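Local coordinates for jacalin-type lectin domain-containing protein (Musa acuminata, PDB 7KMU), which probably binds mannose-type sugars, as a mannose-specific jacalin-related lectin from banana, at residues A33-D38 against V81-L86. Numbering follows the deposited sequence.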
# COMPACT_ATOMS: atom_id res chain seq x y z
N ALA B 33 -9.72 -20.65 1.43
CA ALA B 33 -9.48 -20.39 0.01
C ALA B 33 -9.57 -21.66 -0.81
O ALA B 33 -9.29 -22.75 -0.30
CB ALA B 33 -8.09 -19.79 -0.16
N GLY B 34 -9.93 -21.48 -2.06
CA GLY B 34 -9.96 -22.54 -3.08
C GLY B 34 -9.42 -21.91 -4.34
O GLY B 34 -8.24 -21.51 -4.38
N ASP B 35 -10.28 -21.68 -5.33
CA ASP B 35 -9.90 -20.93 -6.52
C ASP B 35 -9.57 -19.48 -6.08
O ASP B 35 -8.68 -18.85 -6.64
CB ASP B 35 -11.08 -20.82 -7.50
CG ASP B 35 -11.45 -22.07 -8.28
OD1 ASP B 35 -10.60 -22.97 -8.39
OD2 ASP B 35 -12.59 -22.13 -8.80
N ILE B 36 -10.36 -18.95 -5.12
CA ILE B 36 -10.24 -17.56 -4.68
C ILE B 36 -10.25 -17.47 -3.15
O ILE B 36 -10.22 -18.51 -2.48
CB ILE B 36 -11.36 -16.69 -5.36
CG1 ILE B 36 -12.78 -17.31 -5.17
CG2 ILE B 36 -11.08 -16.52 -6.86
CD1 ILE B 36 -13.38 -17.21 -3.73
N ILE B 37 -10.29 -16.24 -2.58
CA ILE B 37 -10.34 -16.06 -1.13
C ILE B 37 -11.80 -16.01 -0.67
O ILE B 37 -12.50 -15.02 -0.91
CB ILE B 37 -9.53 -14.81 -0.68
CG1 ILE B 37 -8.07 -14.86 -1.20
CG2 ILE B 37 -9.58 -14.69 0.84
CD1 ILE B 37 -7.25 -16.17 -0.80
N ASP B 38 -12.25 -17.09 -0.04
CA ASP B 38 -13.63 -17.19 0.44
C ASP B 38 -13.86 -16.41 1.71
O ASP B 38 -14.93 -15.81 1.87
CB ASP B 38 -13.96 -18.66 0.72
CG ASP B 38 -13.99 -19.49 -0.54
OD1 ASP B 38 -12.92 -20.01 -0.94
OD2 ASP B 38 -15.07 -19.60 -1.14
N VAL B 81 -8.97 -10.12 -8.84
CA VAL B 81 -9.26 -10.97 -9.99
C VAL B 81 -10.69 -10.92 -10.45
O VAL B 81 -11.58 -10.49 -9.71
CB VAL B 81 -8.90 -12.46 -9.67
CG1 VAL B 81 -7.51 -12.58 -9.06
CG2 VAL B 81 -9.95 -13.13 -8.77
N ASP B 82 -10.90 -11.42 -11.69
CA ASP B 82 -12.24 -11.57 -12.25
C ASP B 82 -12.62 -13.03 -11.98
O ASP B 82 -11.90 -13.94 -12.40
CB ASP B 82 -12.26 -11.26 -13.75
CG ASP B 82 -13.66 -11.31 -14.33
OD1 ASP B 82 -14.13 -12.43 -14.64
OD2 ASP B 82 -14.28 -10.24 -14.47
N TYR B 83 -13.72 -13.26 -11.24
CA TYR B 83 -14.18 -14.60 -10.91
C TYR B 83 -15.64 -14.67 -11.32
O TYR B 83 -16.50 -14.13 -10.63
CB TYR B 83 -14.03 -14.87 -9.41
CG TYR B 83 -14.31 -16.30 -9.01
CD1 TYR B 83 -13.53 -17.35 -9.49
CD2 TYR B 83 -15.32 -16.61 -8.10
CE1 TYR B 83 -13.75 -18.66 -9.09
CE2 TYR B 83 -15.56 -17.92 -7.70
CZ TYR B 83 -14.77 -18.95 -8.20
OH TYR B 83 -14.99 -20.25 -7.81
N PHE B 84 -15.90 -15.28 -12.50
CA PHE B 84 -17.26 -15.35 -13.07
C PHE B 84 -17.90 -13.94 -13.17
O PHE B 84 -19.08 -13.77 -12.84
CB PHE B 84 -18.16 -16.33 -12.29
CG PHE B 84 -17.72 -17.77 -12.37
CD1 PHE B 84 -18.06 -18.56 -13.46
CD2 PHE B 84 -16.97 -18.34 -11.34
CE1 PHE B 84 -17.65 -19.90 -13.53
CE2 PHE B 84 -16.56 -19.67 -11.42
CZ PHE B 84 -16.91 -20.45 -12.51
N GLY B 85 -17.13 -12.95 -13.59
CA GLY B 85 -17.66 -11.59 -13.69
C GLY B 85 -17.60 -10.74 -12.42
O GLY B 85 -17.73 -9.52 -12.52
N LEU B 86 -17.43 -11.36 -11.22
CA LEU B 86 -17.25 -10.60 -9.98
C LEU B 86 -15.79 -10.14 -9.93
O LEU B 86 -14.93 -10.84 -10.46
CB LEU B 86 -17.49 -11.48 -8.73
CG LEU B 86 -18.90 -12.05 -8.50
CD1 LEU B 86 -18.90 -12.97 -7.31
CD2 LEU B 86 -19.92 -10.95 -8.31
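Near one end of the β-prism, Asp-35 and Ile-36, in the loop joining strands 25-33 and 37-46, meet Tyr-83 at the start of a type I' turn between strands 73-83 and 86-96. Ile-36 lies across the phenol ring: CG1 is 3.9 Å from the Tyr-83 ring centroid, only 13° off the normal, a CH-pi contact. Its other branch covers the same face nearer the ring's root, Ile-36 CG2 coming to 3.7 Å from Tyr-83 CD1. That methyl also touches Val-81, two residues back on the strand, with Ile-36 CG2 and Val-81 CG2 4.1 Å apart. Asp-35 works at the ring's edge instead. Tyr-83 OH donates a 3.2 Å hydrogen bond to Asp-35 OD2, meeting it on the anti side, with carboxylate and ring planes 69° apart.

In this jacalin-type fold, built from three antiparallel four-stranded sheets, the contact joins the loop between strands 25-33 and 37-46 of one sheet to the end of strand 73-83, where it enters its hairpin turn, in another. With CG anti to the backbone N (chi1 -172°), the Tyr-83 ring extends toward the loop and reaches Ile-36 and Asp-35. Phe-84 approaches from the opposite face, its CD2 3.7 Å above the Tyr-83 ring plane and over the centre, sandwiching the phenol between an aromatic edge and an aliphatic branch. The type I' turn itself is closed by two backbone hydrogen bonds between Tyr-83 and Leu-86. Beyond these residues, Tyr-107 packs edge-to-face with Tyr-83, while Ile-88 touches both Tyr-83 and Ile-36.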